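Uncharacterized protein (Chondromyces crocatus, PDB 6I86) is of unknown function but is encoded in the crocagin gene cluster and probably takes part in making this ribosomally derived peptide natural product. Local coordinates at residues Val52-Val57 with Phe62-Ile67. Numbering follows the deposited sequence.
Sequences VLLQVV and FKVRCI
Val56 sets its CG1 methyl over one face of the Phe62 ring, a CH-pi contact in which the methyl carbon stands 4.0 Å from the ring centroid and 24° off the ring normal. The methyl is displaced toward the rim, so the nearest ring atom is Phe62 CE2, 3.7 Å from Val56 CG1. The CB of Val56 bears on the same part of the ring, 4.0 Å from both CE2 and CZ of Phe62. With CG anti to its carbonyl carbon (chi1 -50°) Phe62 sends its ring across to the valine, and the second torsion, -72°, turns a face to the CG1 methyl. A serine in place of Phe62 would probably leave Val56 without the flat apolar surface it rests on and open a gap beside Val56, where the chain has just left strand 51-55.

The second apolar contact is purely aliphatic and lighter: Leu54 and Val64 reach toward each other tip to tip, Leu54 CD1 stopping 4.1 Å from Val64 CG1. Here the backbones are 9.7 Å apart, measured from Leu54 CA to Val64 CA, a spacing of facing sheets bridged by side chains.

All four residues are buried close to the centre of the folded chain. Leu54 lies on strand 51-55, an outermost strand of the four-stranded antiparallel sheet, bonded through its backbone to Ile18 and Phe20 of strand 17-22, and Val56 just past its end; Phe62 and Val64 lie on strand 60-69, which belongs to the five-stranded mixed sheet between strands 4-14 and 148-154. Ile150 touches both Leu54 and Val64, and Trp123 of strand 115-123 lies against Leu54 and Val56, extending this apolar layer between the sheets.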
loop_
_atom_site.group_PDB
_atom_site.type_symbol
_atom_site.label_atom_id
_atom_site.label_comp_id
_atom_site.label_asym_id
_atom_site.label_seq_id
_atom_site.Cartn_x
_atom_site.Cartn_y
_atom_site.Cartn_z
ATOM N N VAL A 52 1.125 6.557 1.658
ATOM C CA VAL A 52 0.594 6.315 0.323
ATOM C C VAL A 52 -0.789 5.698 0.478
ATOM O O VAL A 52 -0.996 4.830 1.335
ATOM C CB VAL A 52 1.531 5.402 -0.500
ATOM C CG1 VAL A 52 0.829 4.864 -1.736
ATOM C CG2 VAL A 52 2.797 6.158 -0.888
ATOM N N LEU A 53 -1.740 6.156 -0.335
ATOM C CA LEU A 53 -3.151 5.823 -0.170
ATOM C C LEU A 53 -3.605 4.949 -1.334
ATOM O O LEU A 53 -3.468 5.338 -2.499
ATOM C CB LEU A 53 -3.995 7.099 -0.072
ATOM C CG LEU A 53 -5.465 7.028 0.350
ATOM C CD1 LEU A 53 -5.867 8.324 1.044
ATOM C CD2 LEU A 53 -6.377 6.769 -0.842
ATOM N N LEU A 54 -4.151 3.775 -1.011
ATOM C CA LEU A 54 -4.696 2.840 -1.991
ATOM C C LEU A 54 -6.212 2.795 -1.832
ATOM O O LEU A 54 -6.724 2.185 -0.886
ATOM C CB LEU A 54 -4.094 1.449 -1.813
ATOM C CG LEU A 54 -2.682 1.209 -2.342
ATOM C CD1 LEU A 54 -2.055 0.020 -1.638
ATOM C CD2 LEU A 54 -2.742 0.962 -3.834
ATOM N N GLN A 55 -6.925 3.427 -2.760
ATOM C CA GLN A 55 -8.380 3.462 -2.723
ATOM C C GLN A 55 -8.962 2.245 -3.429
ATOM O O GLN A 55 -8.469 1.822 -4.479
ATOM C CB GLN A 55 -8.908 4.744 -3.374
ATOM C CG GLN A 55 -10.425 4.813 -3.483
ATOM C CD GLN A 55 -10.958 6.229 -3.388
ATOM O OE1 GLN A 55 -10.496 7.025 -2.571
ATOM N NE2 GLN A 55 -11.941 6.549 -4.222
ATOM N N VAL A 56 -10.009 1.676 -2.836
ATOM C CA VAL A 56 -10.794 0.630 -3.471
ATOM C C VAL A 56 -12.209 1.159 -3.661
ATOM O O VAL A 56 -12.658 2.076 -2.967
ATOM C CB VAL A 56 -10.807 -0.684 -2.667
ATOM C CG1 VAL A 56 -9.392 -1.206 -2.485
ATOM C CG2 VAL A 56 -11.494 -0.484 -1.322
ATOM N N VAL A 57 -12.911 0.566 -4.624
ATOM C CA VAL A 57 -14.241 1.041 -4.980
ATOM C C VAL A 57 -15.287 0.505 -4.011
ATOM O O VAL A 57 -16.215 1.222 -3.619
ATOM C CB VAL A 57 -14.554 0.648 -6.433
ATOM C CG1 VAL A 57 -15.810 1.337 -6.912
ATOM C CG2 VAL A 57 -13.379 0.989 -7.335
ATOM N N PHE A 62 -8.175 -7.958 -0.805
ATOM C CA PHE A 62 -7.311 -7.557 -1.903
ATOM C C PHE A 62 -5.873 -7.973 -1.644
ATOM O O PHE A 62 -5.370 -7.858 -0.522
ATOM C CB PHE A 62 -7.403 -6.047 -2.127
ATOM C CG PHE A 62 -8.815 -5.549 -2.223
ATOM C CD1 PHE A 62 -9.583 -5.825 -3.345
ATOM C CD2 PHE A 62 -9.389 -4.842 -1.178
ATOM C CE1 PHE A 62 -10.896 -5.385 -3.436
ATOM C CE2 PHE A 62 -10.704 -4.396 -1.263
ATOM C CZ PHE A 62 -11.457 -4.668 -2.393
ATOM N N LYS A 63 -5.224 -8.452 -2.698
ATOM C CA LYS A 63 -3.831 -8.873 -2.654
ATOM C C LYS A 63 -2.973 -7.754 -3.231
ATOM O O LYS A 63 -3.155 -7.360 -4.389
ATOM C CB LYS A 63 -3.637 -10.171 -3.438
ATOM C CG LYS A 63 -2.191 -10.623 -3.570
ATOM C CD LYS A 63 -2.084 -11.907 -4.389
ATOM C CE LYS A 63 -2.714 -13.090 -3.668
ATOM N NZ LYS A 63 -2.655 -14.338 -4.483
ATOM N N VAL A 64 -2.050 -7.239 -2.424
ATOM C CA VAL A 64 -1.180 -6.139 -2.821
ATOM C C VAL A 64 0.257 -6.629 -2.758
ATOM O O VAL A 64 0.735 -7.037 -1.693
ATOM C CB VAL A 64 -1.375 -4.902 -1.930
ATOM C CG1 VAL A 64 -0.513 -3.746 -2.429
ATOM C CG2 VAL A 64 -2.841 -4.502 -1.889
ATOM N N ARG A 65 0.940 -6.595 -3.897
ATOM C CA ARG A 65 2.358 -6.914 -3.959
ATOM C C ARG A 65 3.164 -5.630 -3.837
ATOM O O ARG A 65 2.878 -4.643 -4.521
ATOM C CB ARG A 65 2.698 -7.629 -5.267
ATOM C CG ARG A 65 4.177 -7.931 -5.436
ATOM C CD ARG A 65 4.437 -8.694 -6.726
ATOM N NE ARG A 65 3.676 -9.940 -6.786
ATOM C CZ ARG A 65 3.310 -10.534 -7.917
ATOM N NH1 ARG A 65 3.637 -9.997 -9.084
ATOM N NH2 ARG A 65 2.618 -11.664 -7.882
ATOM N N CYS A 66 4.142 -5.628 -2.934
ATOM C CA CYS A 66 5.028 -4.490 -2.739
ATOM C C CYS A 66 6.444 -4.892 -3.118
ATOM O O CYS A 66 6.927 -5.950 -2.700
ATOM C CB CYS A 66 4.989 -3.994 -1.295
ATOM S SG CYS A 66 5.874 -2.440 -1.030
ATOM N N ILE A 67 7.105 -4.051 -3.908
ATOM C CA ILE A 67 8.429 -4.340 -4.439
ATOM C C ILE A 67 9.344 -3.158 -4.162
ATOM O O ILE A 67 9.001 -2.013 -4.479
ATOM C CB ILE A 67 8.380 -4.629 -5.952
ATOM C CG1 ILE A 67 7.451 -5.808 -6.248
ATOM C CG2 ILE A 67 9.779 -4.878 -6.500
ATOM C CD1 ILE A 67 7.064 -5.915 -7.702
#